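Local coordinates for protein N-acetylmuramoyl-L-alanine amidase (Peptoclostridium difficile, PDB 4RN7) that probably cleaves the amide bond between N-acetylmuramic acid and L-alanine in peptidoglycan, the chain being the zinc-dependent amidase domain of a longer, probably membrane-anchored protein, at residues 91-96 against 152-157; 4-9 against 47-52; 97-102 against 127-132; 61-66 against 133-138. All coordinates share one frame; numbering follows the deposited sequence.

How the contacts relate
Contacts 2 and 3 join parallel neighbours at the two ends of one mixed six-stranded sheet, with centres about 22 Å apart. Contact 1 uses the start of strand 95-99 and contact 3 its end: the salt bridge from Glu96 OE1 to Arg127 NE, 2.9 Å long, ties them together. Contact 4 packs the first turns of helices 63-72 and 135-139 and touches both contact 2, through Asp9 OD1 and Arg66 NH1 at 2.7 Å, and contact 3, where Arg100 NE lies 2.8 Å from Leu137 O. The zinc ion, bound by His12, Glu28 and His82, is about 6 Å from the side chain of Phe134 in contact 4, 7 Å from that of Trp98 in contact 3 and 14 Å from that of Glu157 in contact 1.

Contact 1 of 4, residues 91-96 against 152-157; sequences TATGIE and LTTPSE
Glu157 and Thr93 cross their side chains at about a right angle, the carboxylate passing beside the threonine's branched carbon. OE2 of Glu157 sits 3.5 Å from Thr93 CB, and CG of Glu157 lies 3.7 Å from Thr93 CG2. A bend at chi2 (-83°) in Glu157 turns its carboxylate so that OE1 meets the Gly94 amide. The bond from Gly94 N to Glu157 OE1 is 3.0 Å and fairly straight (163°), but the N-H comes from above the carboxylate plane, 53° out of it. The same OE1 also takes a hydrogen bond from Phe151 N, so two backbone amides grip one oxygen. Here the loop leading into strand 95-99 is fastened to the start of helix 155-161, just after strand 144-151, in the amidase alpha/beta fold. At the helix N-cap, Thr154 points its side chain at the loop: OG1 donates to Ala92 O at 2.6 Å, in the carbonyl plane on a lone pair. The Thr154 methyl CG2 rests 4.1 Å from Thr93 CG2.

Contact 2 of 4, residues 4-9 against 47-52; sequences YTVFID and KDIQVV
The Phe7 ring meets Val52 obliquely, with Phe7 CD2 3.6 Å from Val52 CG1, while the Tyr4 ring has Asp48 O at its edge, near the ring plane. Both belong to a beta-alpha-beta crossover: strand 4-10, helix 28-44 and strand 49-53, the last being the outermost strand on this side of the sheet. The two strands run parallel, the axes of 4-9 and 49-52 being 27° apart, in a register that pairs Tyr4 with Ile49 and Phe7 with Val52. Five backbone hydrogen bonds zip them together, beginning with Tyr4 N to Asp48 O (2.7 Å).

The sheet's two faces are packed differently. On the one bearing Tyr4 and Val6, Val6 CG2 touches Ile49 CG2 at 4.0 Å and Ile49 CD1 reaches Tyr4 CB at 4.1 Å; helices 28-44 and 164-185 pack against this side. The opposite face carries Thr5 and Phe7, and helix 63-72 lies against the Phe7 ring. There Thr5 CG2, anti to the backbone N (its OG1 at chi1 -63°), is placed 3.7 Å from Val52 CG2. Gln50 is modelled in two conformers, and a bond from its amide to the Thr5 hydroxyl belongs to one of them and is doubtful. The last rung of the backbone ladder is firmer: Ile8 N donates to Val52 O at 2.7 Å, nearly along the C=O axis.

Contact 3 of 4, residues 97-102 against 127-132; sequences TWYRNK and RGIVEN
Glu131 OE2 accepts from the Lys102 backbone N at 3.0 Å, the N-H arriving from well above the carboxylate plane. A water joins the same oxygen, donating to Glu131 OE2 at 2.8 Å; it lies at the edge of the Tyr99 ring, in its plane, at an unusually short distance from the tyrosine OH. Between the parallel strands run four backbone hydrogen bonds, among them Tyr99 N to Val130 O and Asn132 N to Tyr99 O.

Outward from these, Tyr99 takes chi1 near 60°, which swings its ring over the neighbouring strand: Glu131 CG is 3.5 Å from Tyr99 OH, and Ile129 CD1 approaches Tyr99 CE1 obliquely at 3.7 Å. On the other face the Asn132 amide stacks on the Trp98 indole, planes 7° apart, with Asn132 CG 3.4 Å from Trp98 CE3. Asn132 OD1 accepts from Phe134 N and Trp98 NE1 donates to Glu96, bonds that help hold the two flat groups in place. Val130 CB adds a contact to Trp98 CD1. Helix 107-122 connects the strands as a beta-alpha-beta crossover and packs on Thr97 and Tyr99, while strand 144-151 flanks 95-99 on the side away from edge strand 126-131.

Contact 4 of 4, residues 61-66 against 133-138; sequences ISLKDR and NFEVLR
Leu63 and Phe134 meet in the apolar part of a junction between the first turns of two helices, 63-72 and 135-139, in the amidase alpha/beta fold beside the zinc site. Leu63 CD2 comes 3.5 Å from Phe134 CZ, obliquely to the ring, the two side chains crossing at about a right angle. Leu63 CD2 also touches Val136 CG2 at 3.8 Å, and Val136 CG2 in turn rests 3.9 Å from Arg66 CB. With chi1 at -173°, the far end of the Phe134 ring is brought close to Leu63, and the ring meets that of zinc ligand His82 with their planes at about 80°.

Glu135 contributes van der Waals contact rather than a charge pair. Its extended chain crosses Leu63 at a slant and ends beside the first residues of helix 63-72, Glu135 OE1 3.7 Å from Leu63 CB and Glu135 OE2 3.8 Å from Lys64 CB.

The polar bonds lie within 61-66 and tie it to its surroundings. Ser62 caps its helix, its OG accepting from Asp65 N at 3.1 Å. Arg66 turns the side of its guanidinium to the carbonyl of Ile61, and beyond this segment NH1 forms a salt bridge with Asp9 while NH2 bonds to the backbone oxygen of the zinc ligand His12. Ile61 O is gripped in the guanidinium plane by two nitrogens: Arg66 NH2 meets it on a lone pair, whereas Arg66 NE, 2.9 Å away, comes from above the carbonyl plane.

Contact 1 of 4, residues 91-96 against 152-157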
loop_
_atom_site.group_PDB
_atom_site.type_symbol
_atom_site.label_atom_id
_atom_site.label_comp_id
_atom_site.label_asym_id
_atom_site.label_seq_id
_atom_site.Cartn_x
_atom_site.Cartn_y
_atom_site.Cartn_z
ATOM N N THR A 91 -18.626 -6.981 7.624
ATOM C CA THR A 91 -18.147 -8.308 8.006
ATOM C C THR A 91 -16.882 -8.781 7.279
ATOM O O THR A 91 -16.168 -9.626 7.799
ATOM C CB THR A 91 -19.269 -9.387 7.862
ATOM O OG1 THR A 91 -19.637 -9.536 6.484
ATOM C CG2 THR A 91 -20.492 -8.999 8.677
ATOM N N ALA A 92 -16.580 -8.225 6.105
ATOM C CA ALA A 92 -15.443 -8.723 5.315
ATOM C C ALA A 92 -14.100 -8.598 6.040
ATOM O O ALA A 92 -13.889 -7.652 6.795
ATOM C CB ALA A 92 -15.368 -8.006 3.978
ATOM N N THR A 93 -13.188 -9.543 5.805
ATOM C CA THR A 93 -11.850 -9.447 6.397
ATOM C C THR A 93 -10.742 -9.823 5.427
ATOM O O THR A 93 -10.988 -10.500 4.431
ATOM C CB THR A 93 -11.692 -10.355 7.622
ATOM O OG1 THR A 93 -11.952 -11.711 7.241
ATOM C CG2 THR A 93 -12.640 -9.933 8.726
ATOM N N GLY A 94 -9.527 -9.373 5.719
ATOM C CA GLY A 94 -8.370 -9.838 4.981
ATOM C C GLY A 94 -7.721 -8.784 4.105
ATOM O O GLY A 94 -8.230 -7.672 3.945
ATOM N N ILE A 95 -6.593 -9.156 3.514
ATOM C CA ILE A 95 -5.804 -8.232 2.720
ATOM C C ILE A 95 -5.735 -8.730 1.276
ATOM O O ILE A 95 -5.619 -9.937 1.041
ATOM C CB ILE A 95 -4.394 -8.141 3.319
ATOM C CG1 ILE A 95 -4.456 -7.422 4.676
ATOM C CG2 ILE A 95 -3.429 -7.412 2.383
ATOM C CD1 ILE A 95 -3.104 -7.237 5.338
ATOM N N GLU A 96 -5.819 -7.809 0.316
ATOM C CA GLU A 96 -5.634 -8.161 -1.089
ATOM C C GLU A 96 -4.728 -7.113 -1.701
ATOM O O GLU A 96 -4.634 -5.997 -1.191
ATOM C CB GLU A 96 -6.969 -8.191 -1.842
ATOM C CG GLU A 96 -7.781 -6.905 -1.744
ATOM C CD GLU A 96 -9.156 -7.049 -2.365
ATOM O OE1 GLU A 96 -9.845 -8.038 -2.049
ATOM O OE2 GLU A 96 -9.551 -6.182 -3.172
ATOM N N LEU A 152 -11.643 -1.482 6.921
ATOM C CA LEU A 152 -11.911 -0.549 8.009
ATOM C C LEU A 152 -13.379 -0.571 8.404
ATOM O O LEU A 152 -13.736 -0.202 9.521
ATOM C CB LEU A 152 -11.485 0.875 7.625
ATOM C CG LEU A 152 -11.701 1.927 8.716
ATOM C CD1 LEU A 152 -10.880 1.595 9.946
ATOM C CD2 LEU A 152 -11.321 3.301 8.177
ATOM N N THR A 153 -14.235 -1.029 7.492
ATOM C CA THR A 153 -15.671 -1.144 7.760
ATOM C C THR A 153 -16.083 -2.339 8.652
ATOM O O THR A 153 -17.243 -2.449 9.059
ATOM C CB THR A 153 -16.483 -1.154 6.437
ATOM O OG1 THR A 153 -15.943 -2.135 5.531
ATOM C CG2 THR A 153 -16.432 0.227 5.779
ATOM N N THR A 154 -15.130 -3.220 8.949
ATOM C CA THR A 154 -15.379 -4.387 9.801
ATOM C C THR A 154 -14.710 -4.136 11.149
ATOM O O THR A 154 -13.483 -4.001 11.218
ATOM C CB THR A 154 -14.804 -5.659 9.164
ATOM O OG1 THR A 154 -15.462 -5.904 7.918
ATOM C CG2 THR A 154 -15.034 -6.863 10.074
ATOM N N PRO A 155 -15.515 -4.035 12.216
ATOM C CA PRO A 155 -14.998 -3.688 13.546
ATOM C C PRO A 155 -13.794 -4.515 14.004
ATOM O O PRO A 155 -12.857 -3.920 14.519
ATOM C CB PRO A 155 -16.199 -3.929 14.457
ATOM C CG PRO A 155 -17.378 -3.601 13.587
ATOM C CD PRO A 155 -16.987 -4.144 12.217
ATOM N N SER A 156 -13.805 -5.839 13.841
ATOM C CA SER A 156 -12.599 -6.613 14.164
ATOM C C SER A 156 -11.339 -6.142 13.411
ATOM O O SER A 156 -10.251 -6.059 14.000
ATOM C CB SER A 156 -12.831 -8.116 13.944
ATOM O OG SER A 156 -12.904 -8.422 12.557
ATOM N N GLU A 157 -11.477 -5.816 12.123
ATOM C CA GLU A 157 -10.331 -5.441 11.308
ATOM C C GLU A 157 -9.819 -4.084 11.769
ATOM O O GLU A 157 -8.612 -3.840 11.819
ATOM C CB GLU A 157 -10.742 -5.302 9.844
ATOM C CG GLU A 157 -11.165 -6.570 9.163
ATOM C CD GLU A 157 -9.982 -7.355 8.676
ATOM O OE1 GLU A 157 -9.485 -7.053 7.565
ATOM O OE2 GLU A 157 -9.552 -8.265 9.412
#

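Contact 2 of 4, residues 4-9 against 47-52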
loop_
_atom_site.group_PDB
_atom_site.type_symbol
_atom_site.label_atom_id
_atom_site.label_comp_id
_atom_site.label_asym_id
_atom_site.label_seq_id
_atom_site.Cartn_x
_atom_site.Cartn_y
_atom_site.Cartn_z
ATOM N N TYR A 4 17.780 1.390 -5.629
ATOM C CA TYR A 4 16.407 1.270 -6.098
ATOM C C TYR A 4 15.587 2.329 -5.394
ATOM O O TYR A 4 15.800 2.593 -4.208
ATOM C CB TYR A 4 15.820 -0.103 -5.773
ATOM C CG TYR A 4 16.534 -1.265 -6.420
ATOM C CD1 TYR A 4 16.158 -1.722 -7.674
ATOM C CD2 TYR A 4 17.571 -1.918 -5.768
ATOM C CE1 TYR A 4 16.806 -2.791 -8.269
ATOM C CE2 TYR A 4 18.226 -2.987 -6.355
ATOM C CZ TYR A 4 17.838 -3.421 -7.604
ATOM O OH TYR A 4 18.484 -4.488 -8.189
ATOM N N THR A 5 14.657 2.940 -6.120
ATOM C CA THR A 5 13.781 3.948 -5.539
ATOM C C THR A 5 12.392 3.335 -5.354
ATOM O O THR A 5 11.808 2.812 -6.309
ATOM C CB THR A 5 13.682 5.192 -6.438
ATOM O OG1 THR A 5 14.974 5.815 -6.542
ATOM C CG2 THR A 5 12.684 6.188 -5.860
ATOM N N VAL A 6 11.879 3.385 -4.129
ATOM C CA VAL A 6 10.532 2.889 -3.851
ATOM C C VAL A 6 9.643 4.088 -3.559
ATOM O O VAL A 6 9.931 4.864 -2.647
ATOM C CB VAL A 6 10.533 1.930 -2.658
ATOM C CG1 VAL A 6 9.125 1.385 -2.395
ATOM C CG2 VAL A 6 11.500 0.777 -2.926
ATOM N N PHE A 7 8.579 4.246 -4.347
ATOM C CA PHE A 7 7.636 5.344 -4.150
ATOM C C PHE A 7 6.467 4.818 -3.323
ATOM O O PHE A 7 5.787 3.869 -3.737
ATOM C CB PHE A 7 7.141 5.857 -5.499
ATOM C CG PHE A 7 6.291 7.103 -5.416
ATOM C CD1 PHE A 7 4.922 7.014 -5.199
ATOM C CD2 PHE A 7 6.862 8.364 -5.571
ATOM C CE1 PHE A 7 4.136 8.144 -5.131
ATOM C CE2 PHE A 7 6.072 9.501 -5.506
ATOM C CZ PHE A 7 4.714 9.392 -5.288
ATOM N N ILE A 8 6.244 5.422 -2.155
ATOM C CA ILE A 8 5.164 4.990 -1.267
ATOM C C ILE A 8 4.033 6.018 -1.353
ATOM O O ILE A 8 4.265 7.210 -1.193
ATOM C CB ILE A 8 5.628 4.900 0.190
ATOM C CG1 ILE A 8 6.771 3.891 0.343
ATOM C CG2 ILE A 8 4.464 4.505 1.102
ATOM C CD1 ILE A 8 6.408 2.471 -0.086
ATOM N N ASP A 9 2.816 5.545 -1.610
ATOM C CA ASP A 9 1.666 6.428 -1.778
ATOM C C ASP A 9 0.589 6.137 -0.720
ATOM O O ASP A 9 -0.219 5.217 -0.876
ATOM C CB ASP A 9 1.069 6.237 -3.174
ATOM C CG ASP A 9 -0.209 7.026 -3.368
ATOM O OD1 ASP A 9 -0.220 8.245 -3.057
ATOM O OD2 ASP A 9 -1.219 6.439 -3.817
ATOM N N LYS A 47 20.113 -0.870 2.636
ATOM C CA LYS A 47 21.292 -0.270 2.013
ATOM C C LYS A 47 21.043 0.407 0.659
ATOM O O LYS A 47 21.269 1.610 0.508
ATOM C CB LYS A 47 22.413 -1.312 1.893
ATOM C CG LYS A 47 21.935 -2.714 1.544
ATOM N N ASP A 48 20.584 -0.367 -0.320
ATOM C CA ASP A 48 20.425 0.138 -1.679
ATOM C C ASP A 48 19.040 0.724 -1.952
ATOM O O ASP A 48 18.577 0.710 -3.094
ATOM C CB ASP A 48 20.721 -0.968 -2.699
ATOM C CG ASP A 48 22.200 -1.300 -2.795
ATOM O OD1 ASP A 48 23.021 -0.547 -2.226
ATOM O OD2 ASP A 48 22.541 -2.304 -3.458
ATOM N N ILE A 49 18.385 1.256 -0.920
ATOM C CA ILE A 49 17.016 1.758 -1.083
ATOM C C ILE A 49 16.846 3.254 -0.782
ATOM O O ILE A 49 17.292 3.737 0.263
ATOM C CB ILE A 49 16.027 0.985 -0.190
ATOM C CG1 ILE A 49 16.139 -0.520 -0.439
ATOM C CG2 ILE A 49 14.598 1.450 -0.442
ATOM C CD1 ILE A 49 15.532 -0.964 -1.751
ATOM N N GLN A 50 16.215 3.973 -1.714
ATOM C CA GLN A 50 15.812 5.357 -1.496
ATOM C C GLN A 50 14.296 5.403 -1.491
ATOM O O GLN A 50 13.653 4.843 -2.379
ATOM C CB GLN A 50 16.292 6.269 -2.624
ATOM C CG GLN A 50 17.552 5.838 -3.338
ATOM C CD GLN A 50 18.018 6.891 -4.328
ATOM O OE1 GLN A 50 19.012 7.572 -4.096
ATOM N NE2 GLN A 50 17.290 7.039 -5.429
ATOM N N VAL A 51 13.721 6.076 -0.505
ATOM C CA VAL A 51 12.267 6.165 -0.417
ATOM C C VAL A 51 11.769 7.542 -0.838
ATOM O O VAL A 51 12.350 8.570 -0.462
ATOM C CB VAL A 51 11.788 5.853 1.005
ATOM C CG1 VAL A 51 10.293 6.089 1.134
ATOM C CG2 VAL A 51 12.127 4.415 1.358
ATOM N N VAL A 52 10.704 7.551 -1.636
ATOM C CA VAL A 52 10.024 8.779 -2.010
ATOM C C VAL A 52 8.572 8.564 -1.613
ATOM O O VAL A 52 8.027 7.491 -1.857
ATOM C CB VAL A 52 10.121 9.021 -3.520
ATOM C CG1 VAL A 52 9.367 10.283 -3.914
ATOM C CG2 VAL A 52 11.579 9.106 -3.941
#

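Contact 3 of 4, residues 97-102 against 127-132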
loop_
_atom_site.group_PDB
_atom_site.type_symbol
_atom_site.label_atom_id
_atom_site.label_comp_id
_atom_site.label_asym_id
_atom_site.label_seq_id
_atom_site.Cartn_x
_atom_site.Cartn_y
_atom_site.Cartn_z
ATOM N N THR A 97 -4.059 -7.466 -2.790
ATOM C CA THR A 97 -3.150 -6.518 -3.435
ATOM C C THR A 97 -3.537 -6.352 -4.898
ATOM O O THR A 97 -3.722 -7.341 -5.608
ATOM C CB THR A 97 -1.714 -7.029 -3.339
ATOM O OG1 THR A 97 -1.339 -7.121 -1.961
ATOM C CG2 THR A 97 -0.754 -6.075 -4.058
ATOM N N TRP A 98 -3.686 -5.105 -5.339
ATOM C CA TRP A 98 -4.097 -4.800 -6.704
ATOM C C TRP A 98 -2.899 -4.483 -7.590
ATOM O O TRP A 98 -1.876 -3.988 -7.108
ATOM C CB TRP A 98 -4.989 -3.561 -6.724
ATOM C CG TRP A 98 -6.268 -3.656 -5.947
ATOM C CD1 TRP A 98 -6.763 -4.742 -5.282
ATOM C CD2 TRP A 98 -7.220 -2.599 -5.766
ATOM N NE1 TRP A 98 -7.974 -4.419 -4.697
ATOM C CE2 TRP A 98 -8.267 -3.108 -4.976
ATOM C CE3 TRP A 98 -7.280 -1.264 -6.192
ATOM C CZ2 TRP A 98 -9.374 -2.326 -4.609
ATOM C CZ3 TRP A 98 -8.378 -0.493 -5.824
ATOM C CH2 TRP A 98 -9.406 -1.026 -5.046
ATOM N N TYR A 99 -3.050 -4.754 -8.885
ATOM C CA TYR A 99 -2.103 -4.310 -9.904
ATOM C C TYR A 99 -2.897 -3.915 -11.153
ATOM O O TYR A 99 -4.050 -4.321 -11.302
ATOM C CB TYR A 99 -1.082 -5.407 -10.224
ATOM C CG TYR A 99 -1.684 -6.686 -10.755
ATOM C CD1 TYR A 99 -2.210 -7.635 -9.896
ATOM C CD2 TYR A 99 -1.709 -6.949 -12.119
ATOM C CE1 TYR A 99 -2.759 -8.814 -10.379
ATOM C CE2 TYR A 99 -2.252 -8.125 -12.608
ATOM C CZ TYR A 99 -2.777 -9.048 -11.734
ATOM O OH TYR A 99 -3.315 -10.218 -12.225
ATOM N N ARG A 100 -2.294 -3.123 -12.043
ATOM C CA ARG A 100 -3.020 -2.598 -13.207
ATOM C C ARG A 100 -3.475 -3.699 -14.155
ATOM O O ARG A 100 -2.828 -4.740 -14.255
ATOM C CB ARG A 100 -2.189 -1.553 -13.973
ATOM C CG ARG A 100 -1.218 -2.126 -14.999
ATOM C CD ARG A 100 -0.482 -1.037 -15.787
ATOM N NE ARG A 100 0.233 -0.131 -14.890
ATOM C CZ ARG A 100 1.477 -0.334 -14.459
ATOM N NH1 ARG A 100 2.045 0.527 -13.625
ATOM N NH2 ARG A 100 2.157 -1.406 -14.858
ATOM N N ASN A 101 -4.594 -3.461 -14.840
ATOM C CA ASN A 101 -5.139 -4.419 -15.797
ATOM C C ASN A 101 -4.095 -4.974 -16.767
ATOM O O ASN A 101 -3.364 -4.207 -17.396
ATOM C CB ASN A 101 -6.266 -3.775 -16.610
ATOM C CG ASN A 101 -7.537 -3.566 -15.806
ATOM O OD1 ASN A 101 -7.678 -4.066 -14.688
ATOM N ND2 ASN A 101 -8.479 -2.829 -16.383
ATOM N N LYS A 102 -4.043 -6.304 -16.880
ATOM C CA LYS A 102 -3.199 -6.990 -17.864
ATOM C C LYS A 102 -1.721 -6.600 -17.791
ATOM O O LYS A 102 -1.036 -6.539 -18.814
ATOM C CB LYS A 102 -3.727 -6.746 -19.282
ATOM C CG LYS A 102 -5.101 -7.347 -19.557
ATOM C CD LYS A 102 -5.591 -6.948 -20.941
ATOM C CE LYS A 102 -6.639 -7.915 -21.460
ATOM N NZ LYS A 102 -7.065 -7.546 -22.841
ATOM N N ARG A 127 -6.787 -12.751 0.574
ATOM C CA ARG A 127 -7.766 -12.442 -0.464
ATOM C C ARG A 127 -7.140 -12.462 -1.862
ATOM O O ARG A 127 -7.837 -12.263 -2.860
ATOM C CB ARG A 127 -8.435 -11.088 -0.197
ATOM C CG ARG A 127 -9.183 -11.021 1.132
ATOM C CD ARG A 127 -9.790 -9.639 1.383
ATOM N NE ARG A 127 -10.819 -9.293 0.403
ATOM C CZ ARG A 127 -12.103 -9.603 0.542
ATOM N NH1 ARG A 127 -12.523 -10.263 1.613
ATOM N NH2 ARG A 127 -12.972 -9.262 -0.394
ATOM N N GLY A 128 -5.833 -12.713 -1.928
ATOM C CA GLY A 128 -5.150 -12.874 -3.203
ATOM C C GLY A 128 -4.817 -11.559 -3.876
ATOM O O GLY A 128 -4.827 -10.507 -3.236
ATOM N N ILE A 129 -4.522 -11.627 -5.172
ATOM C CA ILE A 129 -4.198 -10.439 -5.952
ATOM C C ILE A 129 -5.300 -10.186 -6.980
ATOM O O ILE A 129 -5.985 -11.124 -7.411
ATOM C CB ILE A 129 -2.827 -10.570 -6.640
ATOM C CG1 ILE A 129 -2.832 -11.706 -7.670
ATOM C CG2 ILE A 129 -1.740 -10.799 -5.597
ATOM C CD1 ILE A 129 -1.551 -11.790 -8.500
ATOM N N VAL A 130 -5.475 -8.918 -7.357
ATOM C CA VAL A 130 -6.610 -8.497 -8.177
ATOM C C VAL A 130 -6.159 -7.482 -9.227
ATOM O O VAL A 130 -5.399 -6.570 -8.914
ATOM C CB VAL A 130 -7.680 -7.786 -7.308
ATOM C CG1 VAL A 130 -8.920 -7.483 -8.124
ATOM C CG2 VAL A 130 -8.040 -8.618 -6.095
ATOM N N GLU A 131 -6.624 -7.631 -10.464
ATOM C CA GLU A 131 -6.456 -6.557 -11.437
ATOM C C GLU A 131 -7.414 -5.417 -11.113
ATOM O O GLU A 131 -8.594 -5.644 -10.809
ATOM C CB GLU A 131 -6.736 -7.062 -12.855
ATOM C CG GLU A 131 -5.624 -7.917 -13.440
ATOM C CD GLU A 131 -6.009 -8.551 -14.760
ATOM O OE1 GLU A 131 -7.210 -8.852 -14.951
ATOM O OE2 GLU A 131 -5.113 -8.756 -15.605
ATOM N N ASN A 132 -6.923 -4.189 -11.202
ATOM C CA ASN A 132 -7.766 -3.031 -10.955
ATOM C C ASN A 132 -7.267 -1.833 -11.747
ATOM O O ASN A 132 -6.067 -1.564 -11.780
ATOM C CB ASN A 132 -7.792 -2.688 -9.468
ATOM C CG ASN A 132 -8.880 -1.684 -9.121
ATOM O OD1 ASN A 132 -8.766 -0.495 -9.422
ATOM N ND2 ASN A 132 -9.943 -2.163 -8.478
HETATM O O HOH W 1 -3.296 -10.635 -14.732
#

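Contact 4 of 4, residues 61-66 against 133-138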
loop_
_atom_site.group_PDB
_atom_site.type_symbol
_atom_site.label_atom_id
_atom_site.label_comp_id
_atom_site.label_asym_id
_atom_site.label_seq_id
_atom_site.Cartn_x
_atom_site.Cartn_y
_atom_site.Cartn_z
ATOM N N ILE A 61 -3.958 15.055 -2.287
ATOM C CA ILE A 61 -3.291 14.883 -3.576
ATOM C C ILE A 61 -4.189 14.137 -4.566
ATOM O O ILE A 61 -4.678 13.045 -4.258
ATOM C CB ILE A 61 -1.974 14.113 -3.431
ATOM C CG1 ILE A 61 -1.079 14.765 -2.376
ATOM C CG2 ILE A 61 -1.256 14.021 -4.773
ATOM C CD1 ILE A 61 0.222 14.053 -2.204
ATOM N N SER A 62 -4.414 14.725 -5.745
ATOM C CA SER A 62 -5.264 14.075 -6.749
ATOM C C SER A 62 -4.635 12.781 -7.278
ATOM O O SER A 62 -3.427 12.580 -7.146
ATOM C CB SER A 62 -5.550 15.016 -7.912
ATOM O OG SER A 62 -4.409 15.176 -8.740
ATOM N N LEU A 63 -5.441 11.898 -7.870
ATOM C CA LEU A 63 -4.899 10.647 -8.406
ATOM C C LEU A 63 -3.903 10.926 -9.531
ATOM O O LEU A 63 -2.838 10.303 -9.587
ATOM C CB LEU A 63 -6.019 9.734 -8.921
ATOM C CG LEU A 63 -7.047 9.349 -7.866
ATOM C CD1 LEU A 63 -8.101 8.414 -8.452
ATOM C CD2 LEU A 63 -6.345 8.706 -6.691
ATOM N N LYS A 64 -4.257 11.861 -10.410
ATOM C CA LYS A 64 -3.390 12.254 -11.511
ATOM C C LYS A 64 -2.041 12.705 -10.960
ATOM O O LYS A 64 -0.987 12.282 -11.445
ATOM C CB LYS A 64 -4.033 13.373 -12.328
ATOM C CG LYS A 64 -3.163 13.885 -13.472
ATOM C CD LYS A 64 -3.903 14.906 -14.310
ATOM C CE LYS A 64 -3.062 15.352 -15.495
ATOM N NZ LYS A 64 -3.729 16.427 -16.263
ATOM N N ASP A 65 -2.075 13.540 -9.925
ATOM C CA ASP A 65 -0.840 14.058 -9.340
ATOM C C ASP A 65 0.033 12.957 -8.732
ATOM O O ASP A 65 1.257 13.027 -8.823
ATOM C CB ASP A 65 -1.131 15.161 -8.315
ATOM C CG ASP A 65 -1.395 16.512 -8.962
ATOM O OD1 ASP A 65 -1.386 16.606 -10.215
ATOM O OD2 ASP A 65 -1.616 17.507 -8.225
ATOM N N ARG A 66 -0.574 11.945 -8.105
ATOM C CA ARG A 66 0.218 10.860 -7.523
ATOM C C ARG A 66 1.004 10.112 -8.588
ATOM O O ARG A 66 2.182 9.797 -8.395
ATOM C CB ARG A 66 -0.666 9.892 -6.730
ATOM C CG ARG A 66 -1.292 10.554 -5.518
ATOM C CD ARG A 66 -2.457 9.766 -4.940
ATOM N NE ARG A 66 -3.196 10.576 -3.968
ATOM C CZ ARG A 66 -3.152 10.404 -2.647
ATOM N NH1 ARG A 66 -2.410 9.437 -2.113
ATOM N NH2 ARG A 66 -3.862 11.206 -1.856
ATOM N N ASN A 133 -8.194 -1.108 -12.363
ATOM C CA ASN A 133 -7.833 0.012 -13.231
ATOM C C ASN A 133 -7.615 1.349 -12.508
ATOM O O ASN A 133 -7.603 2.403 -13.152
ATOM C CB ASN A 133 -8.899 0.182 -14.315
ATOM C CG ASN A 133 -8.321 0.645 -15.640
ATOM O OD1 ASN A 133 -7.214 0.261 -16.017
ATOM N ND2 ASN A 133 -9.073 1.475 -16.355
ATOM N N PHE A 134 -7.440 1.299 -11.187
ATOM C CA PHE A 134 -7.185 2.491 -10.367
ATOM C C PHE A 134 -6.138 3.401 -11.015
ATOM O O PHE A 134 -5.055 2.941 -11.392
ATOM C CB PHE A 134 -6.720 2.054 -8.976
ATOM C CG PHE A 134 -6.578 3.182 -7.983
ATOM C CD1 PHE A 134 -7.688 3.934 -7.596
ATOM C CD2 PHE A 134 -5.345 3.462 -7.405
ATOM C CE1 PHE A 134 -7.562 4.959 -6.664
ATOM C CE2 PHE A 134 -5.209 4.488 -6.463
ATOM C CZ PHE A 134 -6.318 5.235 -6.099
ATOM N N GLU A 135 -6.470 4.683 -11.156
ATOM C CA GLU A 135 -5.663 5.604 -11.960
ATOM C C GLU A 135 -4.180 5.637 -11.566
ATOM O O GLU A 135 -3.307 5.684 -12.445
ATOM C CB GLU A 135 -6.264 7.018 -11.941
ATOM C CG GLU A 135 -5.502 8.017 -12.816
ATOM C CD GLU A 135 -6.210 9.348 -12.970
ATOM O OE1 GLU A 135 -7.293 9.537 -12.380
ATOM O OE2 GLU A 135 -5.676 10.208 -13.697
ATOM N N VAL A 136 -3.896 5.584 -10.265
ATOM C CA VAL A 136 -2.503 5.623 -9.812
ATOM C C VAL A 136 -1.704 4.431 -10.345
ATOM O O VAL A 136 -0.525 4.568 -10.699
ATOM C CB VAL A 136 -2.383 5.736 -8.281
ATOM C CG1 VAL A 136 -0.928 5.797 -7.858
ATOM C CG2 VAL A 136 -3.103 6.983 -7.790
ATOM N N LEU A 137 -2.352 3.271 -10.435
ATOM C CA LEU A 137 -1.713 2.094 -11.001
ATOM C C LEU A 137 -1.639 2.218 -12.514
ATOM O O LEU A 137 -0.605 1.931 -13.129
ATOM C CB LEU A 137 -2.510 0.834 -10.645
ATOM C CG LEU A 137 -2.722 0.564 -9.153
ATOM C CD1 LEU A 137 -3.482 -0.746 -8.942
ATOM C CD2 LEU A 137 -1.398 0.535 -8.414
ATOM N N ARG A 138 -2.756 2.628 -13.108
ATOM C CA ARG A 138 -2.891 2.681 -14.557
ATOM C C ARG A 138 -1.909 3.641 -15.220
ATOM O O ARG A 138 -1.338 3.323 -16.273
ATOM C CB ARG A 138 -4.326 3.058 -14.927
ATOM C CG ARG A 138 -4.606 2.996 -16.413
ATOM C CD ARG A 138 -5.991 3.517 -16.741
ATOM N NE ARG A 138 -6.090 4.957 -16.519
ATOM C CZ ARG A 138 -6.972 5.527 -15.704
ATOM N NH1 ARG A 138 -7.837 4.778 -15.033
ATOM N NH2 ARG A 138 -6.995 6.845 -15.561
#